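Local coordinates for protein binding component of ABC transporter (Wolinella succinogenes, PDB 3K4U) that probably serves as the solute-binding component of an ABC transporter and holds lysine in the cleft between its two lobes, at residues R78-V90 against K196-L210. Residues are numbered along the deposited sequence; the frame is centred on the assembly and turned at random.
With LYS (lysine), chain K.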
loop_
_atom_site.group_PDB
_atom_site.type_symbol
_atom_site.label_atom_id
_atom_site.label_comp_id
_atom_site.label_asym_id
_atom_site.label_seq_id
_atom_site.Cartn_x
_atom_site.Cartn_y
_atom_site.Cartn_z
ATOM N N ARG E 78 -0.507 14.030 -33.108
ATOM C CA ARG E 78 -1.192 15.273 -32.790
ATOM C C ARG E 78 -0.442 16.033 -31.724
ATOM O O ARG E 78 -0.450 17.270 -31.722
ATOM C CB ARG E 78 -2.597 15.011 -32.256
ATOM C CG ARG E 78 -3.587 14.665 -33.286
ATOM C CD ARG E 78 -4.752 13.992 -32.635
ATOM N NE ARG E 78 -5.524 13.226 -33.609
ATOM C CZ ARG E 78 -6.677 12.614 -33.329
ATOM N NH1 ARG E 78 -7.191 12.709 -32.111
ATOM N NH2 ARG E 78 -7.331 11.925 -34.258
ATOM N N ASN E 79 0.169 15.297 -30.784
ATOM C CA ASN E 79 0.750 15.907 -29.602
ATOM C C ASN E 79 1.935 16.703 -30.041
ATOM O O ASN E 79 2.421 17.540 -29.302
ATOM C CB ASN E 79 1.113 14.867 -28.559
ATOM C CG ASN E 79 1.384 15.458 -27.158
ATOM O OD1 ASN E 79 1.472 14.731 -26.192
ATOM N ND2 ASN E 79 1.540 16.741 -27.062
ATOM N N LEU E 80 2.376 16.464 -31.271
ATOM C CA LEU E 80 3.411 17.273 -31.888
ATOM C C LEU E 80 2.953 18.720 -32.165
ATOM O O LEU E 80 3.781 19.645 -32.237
ATOM C CB LEU E 80 3.889 16.596 -33.178
ATOM C CG LEU E 80 4.976 15.505 -33.035
ATOM C CD1 LEU E 80 5.233 14.792 -34.376
ATOM C CD2 LEU E 80 6.318 16.024 -32.463
ATOM N N ARG E 81 1.638 18.915 -32.291
ATOM C CA ARG E 81 1.082 20.155 -32.824
ATOM C C ARG E 81 0.320 20.984 -31.805
ATOM O O ARG E 81 0.417 22.225 -31.823
ATOM C CB ARG E 81 0.229 19.882 -34.057
ATOM C CG ARG E 81 0.993 19.189 -35.162
ATOM C CD ARG E 81 0.306 19.315 -36.507
ATOM N NE ARG E 81 -0.856 18.439 -36.649
ATOM C CZ ARG E 81 -2.012 18.801 -37.218
ATOM N NH1 ARG E 81 -2.190 20.039 -37.681
ATOM N NH2 ARG E 81 -3.004 17.913 -37.299
ATOM N N VAL E 82 -0.428 20.301 -30.932
ATOM C CA VAL E 82 -0.998 20.895 -29.727
ATOM C C VAL E 82 -0.486 20.178 -28.472
ATOM O O VAL E 82 0.130 19.109 -28.611
ATOM C CB VAL E 82 -2.555 20.861 -29.763
ATOM C CG1 VAL E 82 -3.074 21.850 -30.796
ATOM C CG2 VAL E 82 -3.112 19.465 -30.036
ATOM N N ASN E 83 -0.752 20.727 -27.270
ATOM C CA ASN E 83 -0.438 20.072 -25.993
ATOM C C ASN E 83 -1.714 19.488 -25.439
ATOM O O ASN E 83 -2.806 20.048 -25.649
ATOM C CB ASN E 83 0.047 21.032 -24.917
ATOM C CG ASN E 83 1.455 21.519 -25.117
ATOM O OD1 ASN E 83 2.309 20.848 -25.695
ATOM N ND2 ASN E 83 1.720 22.695 -24.604
ATOM N N PHE E 84 -1.577 18.385 -24.699
ATOM C CA PHE E 84 -2.708 17.737 -24.098
ATOM C C PHE E 84 -2.672 17.779 -22.593
ATOM O O PHE E 84 -1.614 17.861 -21.997
ATOM C CB PHE E 84 -2.726 16.309 -24.505
ATOM C CG PHE E 84 -3.320 16.077 -25.835
ATOM C CD1 PHE E 84 -4.699 16.054 -25.975
ATOM C CD2 PHE E 84 -2.527 15.850 -26.933
ATOM C CE1 PHE E 84 -5.264 15.823 -27.178
ATOM C CE2 PHE E 84 -3.103 15.606 -28.153
ATOM C CZ PHE E 84 -4.473 15.610 -28.272
ATOM N N VAL E 85 -3.854 17.756 -21.997
ATOM C CA VAL E 85 -4.045 17.739 -20.575
ATOM C C VAL E 85 -4.127 16.274 -20.127
ATOM O O VAL E 85 -4.559 15.439 -20.900
ATOM C CB VAL E 85 -5.350 18.489 -20.252
ATOM C CG1 VAL E 85 -5.907 18.104 -18.902
ATOM C CG2 VAL E 85 -5.085 19.971 -20.278
ATOM N N GLU E 86 -3.705 15.948 -18.910
ATOM C CA GLU E 86 -3.820 14.546 -18.425
ATOM C C GLU E 86 -5.131 13.946 -18.919
ATOM O O GLU E 86 -6.135 14.597 -18.895
ATOM C CB GLU E 86 -3.706 14.483 -16.887
ATOM C CG GLU E 86 -2.275 14.631 -16.410
ATOM C CD GLU E 86 -1.345 13.612 -17.082
ATOM O OE1 GLU E 86 -1.486 12.392 -16.786
ATOM O OE2 GLU E 86 -0.476 14.005 -17.898
ATOM N N PRO E 87 -5.142 12.698 -19.385
ATOM C CA PRO E 87 -6.356 12.306 -20.100
ATOM C C PRO E 87 -7.557 12.287 -19.173
ATOM O O PRO E 87 -7.362 12.195 -17.974
ATOM C CB PRO E 87 -6.010 10.912 -20.602
ATOM C CG PRO E 87 -5.090 10.419 -19.644
ATOM C CD PRO E 87 -4.248 11.556 -19.173
ATOM N N TYR E 88 -8.786 12.368 -19.677
ATOM C CA TYR E 88 -9.890 12.505 -18.742
ATOM C C TYR E 88 -10.826 11.319 -18.757
ATOM O O TYR E 88 -11.602 11.086 -17.816
ATOM C CB TYR E 88 -10.626 13.831 -18.936
ATOM C CG TYR E 88 -11.320 13.987 -20.271
ATOM C CD1 TYR E 88 -12.686 13.716 -20.416
ATOM C CD2 TYR E 88 -10.611 14.372 -21.393
ATOM C CE1 TYR E 88 -13.315 13.857 -21.633
ATOM C CE2 TYR E 88 -11.224 14.487 -22.608
ATOM C CZ TYR E 88 -12.587 14.254 -22.731
ATOM O OH TYR E 88 -13.196 14.415 -23.983
ATOM N N ILE E 89 -10.726 10.530 -19.811
ATOM C CA ILE E 89 -11.434 9.243 -19.885
ATOM C C ILE E 89 -10.594 8.375 -20.834
ATOM O O ILE E 89 -9.869 8.904 -21.676
ATOM C CB ILE E 89 -12.879 9.413 -20.373
ATOM C CG1 ILE E 89 -13.575 8.072 -20.526
ATOM C CG2 ILE E 89 -12.911 10.176 -21.718
ATOM C CD1 ILE E 89 -15.028 8.168 -20.377
ATOM N N VAL E 90 -10.627 7.053 -20.639
ATOM C CA VAL E 90 -9.817 6.155 -21.455
ATOM C C VAL E 90 -10.770 5.247 -22.185
ATOM O O VAL E 90 -11.694 4.718 -21.583
ATOM C CB VAL E 90 -8.806 5.352 -20.616
ATOM C CG1 VAL E 90 -8.091 4.365 -21.469
ATOM C CG2 VAL E 90 -7.806 6.282 -20.038
ATOM N N LYS E 196 -3.166 25.142 -27.159
ATOM C CA LYS E 196 -1.970 25.389 -27.912
ATOM C C LYS E 196 -0.724 25.525 -27.051
ATOM O O LYS E 196 -0.783 25.851 -25.875
ATOM C CB LYS E 196 -2.125 26.530 -28.901
ATOM C CG LYS E 196 -2.703 27.744 -28.363
ATOM C CD LYS E 196 -2.668 28.765 -29.440
ATOM C CE LYS E 196 -1.329 29.524 -29.427
ATOM N NZ LYS E 196 -1.279 30.498 -28.250
ATOM N N LYS E 197 0.406 25.270 -27.694
ATOM C CA LYS E 197 1.666 25.110 -27.054
ATOM C C LYS E 197 2.156 26.405 -26.502
ATOM O O LYS E 197 1.695 27.483 -26.912
ATOM C CB LYS E 197 2.669 24.659 -28.084
ATOM C CG LYS E 197 2.452 23.281 -28.604
ATOM C CD LYS E 197 3.149 23.165 -29.937
ATOM C CE LYS E 197 4.314 22.232 -29.856
ATOM N NZ LYS E 197 4.892 22.171 -31.214
ATOM N N GLY E 198 3.117 26.295 -25.585
ATOM C CA GLY E 198 3.778 27.453 -25.062
ATOM C C GLY E 198 3.000 28.038 -23.920
ATOM O O GLY E 198 3.378 29.098 -23.436
ATOM N N ASP E 199 1.918 27.367 -23.485
ATOM C CA ASP E 199 1.161 27.791 -22.270
ATOM C C ASP E 199 1.099 26.788 -21.092
ATOM O O ASP E 199 0.127 26.042 -20.957
ATOM C CB ASP E 199 -0.229 28.278 -22.624
ATOM C CG ASP E 199 -0.896 29.054 -21.472
ATOM O OD1 ASP E 199 -2.082 29.426 -21.637
ATOM O OD2 ASP E 199 -0.257 29.302 -20.411
ATOM N N PRO E 200 2.139 26.781 -20.234
ATOM C CA PRO E 200 2.255 25.842 -19.104
ATOM C C PRO E 200 1.294 26.131 -17.935
ATOM O O PRO E 200 0.794 25.176 -17.251
ATOM C CB PRO E 200 3.720 25.975 -18.673
ATOM C CG PRO E 200 4.152 27.348 -19.103
ATOM C CD PRO E 200 3.361 27.599 -20.407
ATOM N N ASP E 201 1.021 27.426 -17.728
ATOM C CA ASP E 201 0.014 27.889 -16.766
ATOM C C ASP E 201 -1.365 27.314 -16.973
ATOM O O ASP E 201 -2.030 26.915 -16.031
ATOM C CB ASP E 201 -0.108 29.380 -16.859
ATOM C CG ASP E 201 1.183 30.063 -16.542
ATOM O OD1 ASP E 201 1.947 29.494 -15.730
ATOM O OD2 ASP E 201 1.439 31.159 -17.089
ATOM N N PHE E 202 -1.821 27.292 -18.204
ATOM C CA PHE E 202 -3.174 26.917 -18.437
ATOM C C PHE E 202 -3.285 25.414 -18.254
ATOM O O PHE E 202 -4.241 24.958 -17.663
ATOM C CB PHE E 202 -3.600 27.384 -19.834
ATOM C CG PHE E 202 -5.042 27.140 -20.154
ATOM C CD1 PHE E 202 -5.999 27.260 -19.198
ATOM C CD2 PHE E 202 -5.426 26.813 -21.446
ATOM C CE1 PHE E 202 -7.335 27.068 -19.497
ATOM C CE2 PHE E 202 -6.789 26.582 -21.765
ATOM C CZ PHE E 202 -7.747 26.721 -20.777
ATOM N N LEU E 203 -2.316 24.658 -18.794
ATOM C CA LEU E 203 -2.061 23.246 -18.400
ATOM C C LEU E 203 -2.060 23.012 -16.903
ATOM O O LEU E 203 -2.778 22.135 -16.413
ATOM C CB LEU E 203 -0.703 22.806 -18.885
ATOM C CG LEU E 203 -0.645 22.072 -20.193
ATOM C CD1 LEU E 203 0.802 21.799 -20.499
ATOM C CD2 LEU E 203 -1.415 20.838 -19.920
ATOM N N ASN E 204 -1.270 23.782 -16.157
ATOM C CA ASN E 204 -1.329 23.652 -14.712
ATOM C C ASN E 204 -2.759 23.730 -14.285
ATOM O O ASN E 204 -3.224 22.855 -13.578
ATOM C CB ASN E 204 -0.542 24.744 -13.999
ATOM C CG ASN E 204 -0.294 24.411 -12.560
ATOM O OD1 ASN E 204 -0.697 25.129 -11.639
ATOM N ND2 ASN E 204 0.374 23.298 -12.350
ATOM N N TRP E 205 -3.483 24.760 -14.746
ATOM C CA TRP E 205 -4.867 25.001 -14.293
ATOM C C TRP E 205 -5.771 23.856 -14.652
ATOM O O TRP E 205 -6.533 23.368 -13.815
ATOM C CB TRP E 205 -5.442 26.294 -14.848
ATOM C CG TRP E 205 -6.716 26.663 -14.144
ATOM C CD1 TRP E 205 -6.821 27.438 -13.052
ATOM C CD2 TRP E 205 -8.041 26.243 -14.479
ATOM N NE1 TRP E 205 -8.139 27.505 -12.655
ATOM C CE2 TRP E 205 -8.903 26.799 -13.544
ATOM C CE3 TRP E 205 -8.579 25.440 -15.492
ATOM C CZ2 TRP E 205 -10.277 26.575 -13.560
ATOM C CZ3 TRP E 205 -9.959 25.232 -15.538
ATOM C CH2 TRP E 205 -10.791 25.785 -14.562
ATOM N N LEU E 206 -5.694 23.410 -15.891
ATOM C CA LEU E 206 -6.555 22.323 -16.314
ATOM C C LEU E 206 -6.321 21.033 -15.544
ATOM O O LEU E 206 -7.273 20.411 -15.078
ATOM C CB LEU E 206 -6.381 22.048 -17.790
ATOM C CG LEU E 206 -7.024 22.947 -18.829
ATOM C CD1 LEU E 206 -7.988 23.822 -18.125
ATOM C CD2 LEU E 206 -5.949 23.718 -19.454
ATOM N N ASN E 207 -5.049 20.635 -15.413
ATOM C CA ASN E 207 -4.674 19.400 -14.708
ATOM C C ASN E 207 -5.224 19.411 -13.287
ATOM O O ASN E 207 -5.770 18.411 -12.812
ATOM C CB ASN E 207 -3.167 19.269 -14.691
ATOM C CG ASN E 207 -2.604 18.712 -15.998
ATOM O OD1 ASN E 207 -3.301 18.053 -16.764
ATOM N ND2 ASN E 207 -1.335 18.975 -16.250
ATOM N N HIS E 208 -5.152 20.559 -12.622
ATOM C CA HIS E 208 -5.701 20.615 -11.282
ATOM C C HIS E 208 -7.244 20.663 -11.248
ATOM O O HIS E 208 -7.848 20.186 -10.286
ATOM C CB HIS E 208 -5.120 21.784 -10.505
ATOM C CG HIS E 208 -3.744 21.537 -10.006
ATOM N ND1 HIS E 208 -2.664 22.278 -10.426
ATOM C CD2 HIS E 208 -3.263 20.621 -9.125
ATOM C CE1 HIS E 208 -1.576 21.834 -9.812
ATOM N NE2 HIS E 208 -1.913 20.828 -9.020
ATOM N N PHE E 209 -7.860 21.231 -12.292
ATOM C CA PHE E 209 -9.324 21.238 -12.436
ATOM C C PHE E 209 -9.803 19.823 -12.673
ATOM O O PHE E 209 -10.814 19.393 -12.088
ATOM C CB PHE E 209 -9.790 22.190 -13.573
ATOM C CG PHE E 209 -11.175 21.887 -14.090
ATOM C CD1 PHE E 209 -12.301 22.276 -13.379
ATOM C CD2 PHE E 209 -11.346 21.204 -15.274
ATOM C CE1 PHE E 209 -13.595 21.957 -13.833
ATOM C CE2 PHE E 209 -12.650 20.889 -15.733
ATOM C CZ PHE E 209 -13.767 21.259 -14.998
ATOM N N LEU E 210 -9.059 19.082 -13.495
ATOM C CA LEU E 210 -9.366 17.652 -13.719
ATOM C C LEU E 210 -9.269 16.837 -12.443
ATOM O O LEU E 210 -10.158 16.046 -12.156
ATOM C CB LEU E 210 -8.489 17.042 -14.793
ATOM C CG LEU E 210 -8.840 15.633 -15.259
ATOM C CD1 LEU E 210 -10.293 15.514 -15.707
ATOM C CD2 LEU E 210 -7.928 15.202 -16.403
HETATM N N LYS K . -11.315 9.493 -30.377
HETATM C CA LYS K . -11.699 9.845 -31.728
HETATM C C LYS K . -10.525 10.550 -32.368
HETATM O O LYS K . -9.774 11.226 -31.668
HETATM C CB LYS K . -12.910 10.789 -31.709
HETATM C CG LYS K . -13.713 10.823 -32.988
HETATM C CD LYS K . -14.265 12.185 -33.218
HETATM C CE LYS K . -15.367 12.204 -34.284
HETATM N NZ LYS K . -16.137 13.476 -34.284
HETATM O OXT LYS K . -10.305 10.471 -33.574
#
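V85 fits its two methyls against one flank of helix 200-216, in a lobe of the type II periplasmic-binding-protein fold of bacterial solute-binding family 3. With CG1 anti to the backbone N (chi1 159°), CG1 is turned to the amide of N207 and CG2 to L203 and L206. CG2 settles into the groove between those two leucines, 3.5 Å from L206 CB. A beta-branched residue suits this place: one short side chain fills two neighbouring hollows on the helix. L203 CD2 touches both V85 CG2 and the carbonyl O of F84. One turn beyond L206, L210 pushes its forked end into the bend of the chain at E86-Y88, and its CD1 packs 3.7 Å from Y88 CB. The Y88 ring turns away to meet W193 of the strand 189-195, which pairs with this segment through backbone hydrogen bonds at N83, V85 and Y88.

At the other end, K197 stretches alongside the turn after helix 76-79. Its methylenes pass R81 O, and a bend at chi3 (112°) delivers NZ to L80 O at 2.9 Å; a long aliphatic stem with a charged tip suits this solvent-exposed edge of the contact. N83 crosses the root of that lysine at about a right angle, and its ND2 is hydrogen-bonded to D201 OD1 of a neighbouring subunit, so the contact adjoins a subunit interface. On the far side of the segment, R78 reaches the bound lysine: NH1 donates almost straight (173°) to its carboxylate O at 3.0 Å, and a weaker bond joins NH2 to OXT.

Asparagine suits position 207, where a short amide accepts a hydrogen bond from the passing chain: E86 N donates to N207 OD1 at 3.0 Å, in the carbonyl plane.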